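Local coordinates for putative nucleotide-diphospho-sugar transferase (Desulfovibrio desulfuricans subsp. desulfuricans, PDB 3CGX), which probably transfers a sugar from a nucleotide-diphosphate donor, as GT-A-type glycosyltransferases do, although its substrates and activity are not established, at residues Y103-S111 with V121-Q129; V19-V27 with D191-N199. One frame throughout, in Å; residues are numbered along the deposited sequence.

In the fold
From the N terminus, the chain leaves strand 5-11, runs through V19-V27 and builds most of the domain before D191-N199 comes back to that early helix. Contact 2 thereby closes a loop of 163 residues. Contact 1 is nested inside it: Y103-S111 and V121-Q129, with nine residues between them, join a central strand of the mixed sheet to the helix that follows. The two contacts lie on opposite sides of the chain's centre, with their own centres about 28 Å apart. D112, next to S111, links the two regions, since it forms a salt bridge with K20 and a backbone hydrogen bond with V192.

Contact 1 of 2, residues Y103-S111 with V121-Q129; sequences YDRVVLMGS and VQKALNDLQ
Strand 105-109 and helix 121-127 run in broadly opposite directions, at 144° with their axes 8.7 Å apart, and the backbones come nearest at R105 and L128. This is the packing of a helix on the sheet of an α/β fold. V107 makes the apolar centre: its CG1 lies 3.6 Å from L125 CD2 and 3.7 Å from L128 CD1, a compact branched residue fitting between two leucines. Farther along the strand, the selenium of selenomethionine M109 rests 3.8 Å from V121 CG2, the two side chains crossing at about a right angle. R105, though buried, suits its place because its aliphatic CG and CD slide past L128 CB while its polar end meets the backbone near the end of the helix. A bend at chi3 turns the guanidinium to the helix, where NH1 donates to L125 O at 2.9 Å with a 154° N-H...O angle. NH1 also reaches N126 OD1 through a water. Q129 lays CG over one guanidinium face, offset toward its rim, its amide stacked at 21° to it, while NH2 pairs with E4. On this side of the sheet helix 29-47 continues the layer, its L47 touching both M109 and V121; V106 and L108 face helix 87-100 instead.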
# COMPACT_ATOMS: atom_id res chain seq x y z
N TYR A 103 18.66 4.72 5.89
CA TYR A 103 17.91 5.54 4.92
C TYR A 103 17.60 6.91 5.50
O TYR A 103 17.39 7.06 6.70
CB TYR A 103 16.61 4.83 4.45
CG TYR A 103 16.91 3.63 3.63
CD1 TYR A 103 17.31 3.76 2.30
CD2 TYR A 103 16.82 2.34 4.15
CE1 TYR A 103 17.59 2.67 1.52
CE2 TYR A 103 17.13 1.21 3.35
CZ TYR A 103 17.51 1.40 2.04
OH TYR A 103 17.80 0.33 1.20
N ASP A 104 17.59 7.91 4.63
CA ASP A 104 17.27 9.28 5.01
C ASP A 104 15.78 9.57 4.94
O ASP A 104 15.25 10.38 5.68
CB ASP A 104 17.97 10.27 4.08
CG ASP A 104 17.64 11.73 4.42
OD1 ASP A 104 17.87 12.13 5.59
OD2 ASP A 104 17.14 12.48 3.53
N ARG A 105 15.16 8.97 3.95
CA ARG A 105 13.75 9.21 3.68
C ARG A 105 13.09 7.89 3.36
O ARG A 105 13.56 7.12 2.54
CB ARG A 105 13.58 10.13 2.47
CG ARG A 105 14.03 11.60 2.69
CD ARG A 105 14.02 12.31 1.35
NE ARG A 105 15.25 12.06 0.62
CZ ARG A 105 15.36 11.95 -0.69
NH1 ARG A 105 14.30 12.06 -1.47
NH2 ARG A 105 16.55 11.71 -1.22
N VAL A 106 11.95 7.66 4.02
CA VAL A 106 11.24 6.42 3.91
C VAL A 106 9.75 6.64 3.77
O VAL A 106 9.16 7.40 4.50
CB VAL A 106 11.49 5.53 5.17
CG1 VAL A 106 10.73 4.22 5.08
CG2 VAL A 106 12.99 5.29 5.37
N VAL A 107 9.16 5.97 2.78
CA VAL A 107 7.70 5.95 2.63
C VAL A 107 7.20 4.51 2.76
O VAL A 107 7.82 3.56 2.29
CB VAL A 107 7.18 6.64 1.30
CG1 VAL A 107 7.63 8.15 1.22
CG2 VAL A 107 7.62 5.91 0.13
N LEU A 108 6.08 4.37 3.46
CA LEU A 108 5.44 3.07 3.63
C LEU A 108 4.04 3.16 3.00
O LEU A 108 3.27 4.06 3.27
CB LEU A 108 5.42 2.70 5.12
CG LEU A 108 4.87 1.35 5.61
CD1 LEU A 108 5.36 1.09 7.07
CD2 LEU A 108 3.38 1.31 5.53
N MSE A 109 3.72 2.20 2.15
CA MSE A 109 2.44 2.19 1.51
C MSE A 109 1.86 0.83 1.39
O MSE A 109 2.59 -0.17 1.40
CB MSE A 109 2.60 2.79 0.13
CG MSE A 109 3.40 1.96 -0.83
SE MSE A 109 3.78 3.08 -2.44
CE MSE A 109 2.00 3.29 -3.12
N GLY A 110 0.55 0.79 1.23
CA GLY A 110 -0.17 -0.46 1.10
C GLY A 110 -0.32 -0.92 -0.35
O GLY A 110 0.16 -0.29 -1.30
N SER A 111 -1.03 -2.03 -0.51
CA SER A 111 -1.09 -2.67 -1.81
C SER A 111 -2.51 -2.81 -2.36
O SER A 111 -2.76 -3.68 -3.21
CB SER A 111 -0.45 -4.08 -1.69
OG SER A 111 -0.86 -4.74 -0.53
N VAL A 121 4.52 8.70 -5.83
CA VAL A 121 5.42 8.11 -4.81
C VAL A 121 6.77 8.78 -4.90
O VAL A 121 7.39 9.11 -3.86
CB VAL A 121 5.58 6.60 -5.01
CG1 VAL A 121 6.54 6.00 -3.94
CG2 VAL A 121 4.23 5.92 -4.94
N GLN A 122 7.23 8.97 -6.14
CA GLN A 122 8.46 9.74 -6.37
C GLN A 122 8.30 11.18 -5.88
O GLN A 122 9.18 11.75 -5.23
CB GLN A 122 8.84 9.75 -7.82
CG GLN A 122 10.17 10.41 -8.09
CD GLN A 122 11.30 9.60 -7.53
OE1 GLN A 122 11.51 8.46 -7.95
NE2 GLN A 122 12.03 10.17 -6.57
N LYS A 123 7.17 11.79 -6.17
CA LYS A 123 6.92 13.14 -5.71
C LYS A 123 6.99 13.22 -4.19
O LYS A 123 7.61 14.15 -3.61
CB LYS A 123 5.55 13.65 -6.22
CG LYS A 123 5.26 15.10 -5.80
CD LYS A 123 4.01 15.62 -6.53
CE LYS A 123 3.63 17.01 -6.15
NZ LYS A 123 3.50 17.11 -4.68
N ALA A 124 6.35 12.27 -3.53
CA ALA A 124 6.39 12.19 -2.06
C ALA A 124 7.83 12.14 -1.53
O ALA A 124 8.20 12.85 -0.59
CB ALA A 124 5.56 10.98 -1.54
N LEU A 125 8.64 11.27 -2.12
CA LEU A 125 10.02 11.13 -1.72
C LEU A 125 10.79 12.41 -1.95
O LEU A 125 11.58 12.84 -1.10
CB LEU A 125 10.68 9.96 -2.44
CG LEU A 125 10.21 8.60 -1.89
CD1 LEU A 125 10.53 7.47 -2.90
CD2 LEU A 125 10.80 8.35 -0.49
N ASN A 126 10.55 13.05 -3.09
CA ASN A 126 11.18 14.31 -3.40
C ASN A 126 10.79 15.37 -2.35
O ASN A 126 11.63 16.13 -1.89
CB ASN A 126 10.78 14.84 -4.80
CG ASN A 126 11.32 13.97 -5.98
OD1 ASN A 126 12.26 13.21 -5.83
ND2 ASN A 126 10.76 14.18 -7.17
N ASP A 127 9.50 15.44 -2.05
CA ASP A 127 8.96 16.46 -1.13
C ASP A 127 9.44 16.25 0.33
O ASP A 127 9.55 17.21 1.10
CB ASP A 127 7.40 16.51 -1.21
CG ASP A 127 6.88 17.19 -2.48
OD1 ASP A 127 7.64 17.83 -3.21
OD2 ASP A 127 5.68 17.08 -2.77
N LEU A 128 9.73 15.02 0.70
CA LEU A 128 10.29 14.72 2.03
C LEU A 128 11.66 15.32 2.27
O LEU A 128 12.22 15.25 3.36
CB LEU A 128 10.34 13.22 2.33
CG LEU A 128 9.06 12.63 2.89
CD1 LEU A 128 9.19 11.08 2.87
CD2 LEU A 128 8.66 13.21 4.31
N GLN A 129 12.25 15.90 1.24
CA GLN A 129 13.48 16.62 1.48
C GLN A 129 13.16 17.90 2.21
O GLN A 129 14.02 18.47 2.87
CB GLN A 129 14.23 16.94 0.18
CG GLN A 129 14.69 15.65 -0.49
CD GLN A 129 15.23 15.90 -1.86
OE1 GLN A 129 16.41 15.68 -2.09
NE2 GLN A 129 14.39 16.39 -2.77
O HOH W 1 13.94 11.66 -4.28

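Contact 2 of 2, residues V19-V27 with D191-N199; sequences VKTRLGEVV and DVDTVWDLN
L23, R22 and D193 bury the largest areas in this contact, with V195 close behind; here helix 21-27 meets the capping box, formed by T194 and D197, that begins helix 195-204. The two helical segments are almost perpendicular, at 83°, and L23 comes so near the start of the second helix that its CA is 4.7 Å from T194 CA. A branched, apolar leucine suits this place, because its CD1 can lie against the first turn of helix 195-204, 3.7 Å from V195 CA, and reach L198 CD2, while CB passes 3.5 Å from D193 O. V26 extends the apolar patch, crossing V195 at about a right angle.

R22 works at the exposed border. With CG anti to the backbone N (chi1 171°) and the chain bent at chi2, its side chain runs beside T194, whose CG2 methyl sits 3.4 Å above the centre of one guanidinium face. D193 adds a long salt bridge, OD2 to R22 NH1 at 3.9 Å; the carboxylate is turned 84° from the guanidinium plane and no N-H points at it, so the attraction is of charge alone.

The other carboxylate oxygen of D193 faces the beginning of helix 21-27, where an acid would probably be favoured by the helix end. Water joins OD1 to K20 NZ, and a second water links it, weakly, to R22 N. K20, at the N-cap position, gives the contact its direct hydrogen bond, from NZ to V192 O at 2.7 Å, while its charge is paired with D112. A third water accepts from L23 N at 2.9 Å and donates to D193 O.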
# COMPACT_ATOMS: atom_id res chain seq x y z
N VAL A 19 -7.25 -13.33 1.52
CA VAL A 19 -7.18 -11.94 1.08
C VAL A 19 -8.50 -11.54 0.38
O VAL A 19 -9.19 -12.37 -0.20
CB VAL A 19 -5.98 -11.66 0.11
CG1 VAL A 19 -4.62 -11.89 0.80
CG2 VAL A 19 -6.14 -12.47 -1.25
N LYS A 20 -8.86 -10.28 0.50
CA LYS A 20 -10.01 -9.72 -0.22
C LYS A 20 -11.26 -10.57 -0.08
O LYS A 20 -11.98 -10.86 -1.05
CB LYS A 20 -9.66 -9.50 -1.71
CG LYS A 20 -8.52 -8.45 -1.92
CD LYS A 20 -8.84 -7.08 -1.24
CE LYS A 20 -7.92 -5.96 -1.57
NZ LYS A 20 -8.13 -4.78 -0.66
N THR A 21 -11.54 -10.98 1.14
CA THR A 21 -12.70 -11.84 1.36
C THR A 21 -14.05 -11.14 1.15
O THR A 21 -15.03 -11.76 0.73
CB THR A 21 -12.65 -12.51 2.75
OG1 THR A 21 -12.59 -11.48 3.75
CG2 THR A 21 -11.45 -13.49 2.82
N ARG A 22 -14.11 -9.85 1.42
CA ARG A 22 -15.33 -9.10 1.16
C ARG A 22 -15.65 -9.02 -0.38
O ARG A 22 -16.81 -9.17 -0.82
CB ARG A 22 -15.20 -7.70 1.74
CG ARG A 22 -16.31 -6.81 1.33
CD ARG A 22 -17.45 -6.89 2.23
NE ARG A 22 -18.49 -5.92 1.90
CZ ARG A 22 -18.49 -4.66 2.30
NH1 ARG A 22 -17.47 -4.16 3.01
NH2 ARG A 22 -19.49 -3.87 1.96
N LEU A 23 -14.61 -8.79 -1.18
CA LEU A 23 -14.73 -8.85 -2.64
C LEU A 23 -15.09 -10.30 -3.05
O LEU A 23 -15.97 -10.53 -3.88
CB LEU A 23 -13.43 -8.33 -3.28
CG LEU A 23 -13.26 -8.48 -4.78
CD1 LEU A 23 -14.36 -7.67 -5.52
CD2 LEU A 23 -11.90 -8.01 -5.18
N GLY A 24 -14.45 -11.29 -2.42
CA GLY A 24 -14.73 -12.70 -2.67
C GLY A 24 -16.16 -13.17 -2.45
O GLY A 24 -16.61 -14.12 -3.09
N GLU A 25 -16.87 -12.51 -1.55
CA GLU A 25 -18.30 -12.83 -1.26
C GLU A 25 -19.15 -12.67 -2.50
O GLU A 25 -20.16 -13.37 -2.70
CB GLU A 25 -18.85 -11.92 -0.12
CG GLU A 25 -18.45 -12.43 1.25
CD GLU A 25 -18.82 -11.51 2.40
OE1 GLU A 25 -18.12 -10.50 2.63
OE2 GLU A 25 -19.76 -11.84 3.12
N VAL A 26 -18.69 -11.81 -3.38
CA VAL A 26 -19.39 -11.51 -4.64
C VAL A 26 -18.77 -12.21 -5.85
O VAL A 26 -19.48 -12.89 -6.57
CB VAL A 26 -19.47 -9.97 -4.92
CG1 VAL A 26 -19.97 -9.68 -6.32
CG2 VAL A 26 -20.37 -9.30 -3.88
N VAL A 27 -17.46 -12.10 -6.03
CA VAL A 27 -16.83 -12.61 -7.24
C VAL A 27 -16.21 -14.00 -7.06
O VAL A 27 -15.73 -14.60 -8.03
CB VAL A 27 -15.75 -11.63 -7.81
CG1 VAL A 27 -16.34 -10.23 -8.02
CG2 VAL A 27 -14.49 -11.61 -6.92
N ASP A 191 -8.87 2.83 -1.74
CA ASP A 191 -8.45 1.44 -1.58
C ASP A 191 -9.53 0.60 -2.24
O ASP A 191 -10.73 0.91 -2.11
CB ASP A 191 -8.33 1.00 -0.09
CG ASP A 191 -7.16 1.70 0.68
OD1 ASP A 191 -5.97 1.48 0.38
OD2 ASP A 191 -7.43 2.44 1.65
N VAL A 192 -9.14 -0.47 -2.91
CA VAL A 192 -10.10 -1.34 -3.56
C VAL A 192 -10.36 -2.55 -2.65
O VAL A 192 -9.53 -3.45 -2.53
CB VAL A 192 -9.66 -1.73 -5.00
CG1 VAL A 192 -10.72 -2.67 -5.64
CG2 VAL A 192 -9.42 -0.48 -5.88
N ASP A 193 -11.50 -2.50 -1.97
CA ASP A 193 -11.93 -3.51 -0.97
C ASP A 193 -13.16 -4.31 -1.44
O ASP A 193 -13.19 -5.50 -1.32
CB ASP A 193 -12.26 -2.79 0.35
CG ASP A 193 -12.77 -3.76 1.48
OD1 ASP A 193 -12.20 -4.87 1.62
OD2 ASP A 193 -13.71 -3.35 2.26
N THR A 194 -14.16 -3.61 -1.94
CA THR A 194 -15.46 -4.22 -2.25
C THR A 194 -15.68 -4.29 -3.76
O THR A 194 -14.95 -3.69 -4.52
CB THR A 194 -16.63 -3.43 -1.66
OG1 THR A 194 -16.77 -2.19 -2.38
CG2 THR A 194 -16.46 -3.15 -0.11
N VAL A 195 -16.73 -5.01 -4.17
CA VAL A 195 -17.04 -5.10 -5.59
C VAL A 195 -17.39 -3.70 -6.13
O VAL A 195 -17.16 -3.39 -7.31
CB VAL A 195 -18.15 -6.14 -5.88
CG1 VAL A 195 -19.58 -5.68 -5.37
CG2 VAL A 195 -18.16 -6.45 -7.42
N TRP A 196 -17.93 -2.85 -5.26
CA TRP A 196 -18.31 -1.50 -5.68
C TRP A 196 -17.02 -0.73 -6.01
O TRP A 196 -16.90 -0.06 -7.04
CB TRP A 196 -19.09 -0.79 -4.60
CG TRP A 196 -20.33 -1.49 -4.04
CD1 TRP A 196 -20.53 -1.90 -2.75
CD2 TRP A 196 -21.54 -1.79 -4.72
NE1 TRP A 196 -21.75 -2.45 -2.60
CE2 TRP A 196 -22.43 -2.38 -3.78
CE3 TRP A 196 -21.98 -1.59 -6.03
CZ2 TRP A 196 -23.73 -2.81 -4.11
CZ3 TRP A 196 -23.25 -2.00 -6.37
CH2 TRP A 196 -24.12 -2.61 -5.41
N ASP A 197 -16.02 -0.84 -5.14
CA ASP A 197 -14.74 -0.20 -5.36
C ASP A 197 -14.10 -0.71 -6.67
O ASP A 197 -13.48 0.06 -7.42
CB ASP A 197 -13.76 -0.50 -4.21
CG ASP A 197 -14.19 0.04 -2.89
OD1 ASP A 197 -14.87 1.06 -2.82
OD2 ASP A 197 -13.81 -0.55 -1.91
N LEU A 198 -14.25 -2.02 -6.93
CA LEU A 198 -13.70 -2.65 -8.14
C LEU A 198 -14.39 -2.10 -9.40
O LEU A 198 -13.75 -1.85 -10.46
CB LEU A 198 -13.84 -4.18 -8.09
CG LEU A 198 -13.05 -5.02 -9.10
CD1 LEU A 198 -11.56 -4.99 -8.71
CD2 LEU A 198 -13.51 -6.50 -9.20
N ASN A 199 -15.71 -1.94 -9.30
CA ASN A 199 -16.49 -1.36 -10.39
C ASN A 199 -16.02 0.07 -10.74
O ASN A 199 -15.86 0.42 -11.93
CB ASN A 199 -17.96 -1.37 -10.03
CG ASN A 199 -18.83 -0.77 -11.11
OD1 ASN A 199 -19.06 0.44 -11.10
ND2 ASN A 199 -19.44 -1.62 -11.97
O HOH W 2 -9.41 -5.31 1.59
O HOH W 3 -12.03 -8.13 2.81
O HOH W 4 -12.28 -7.48 -0.09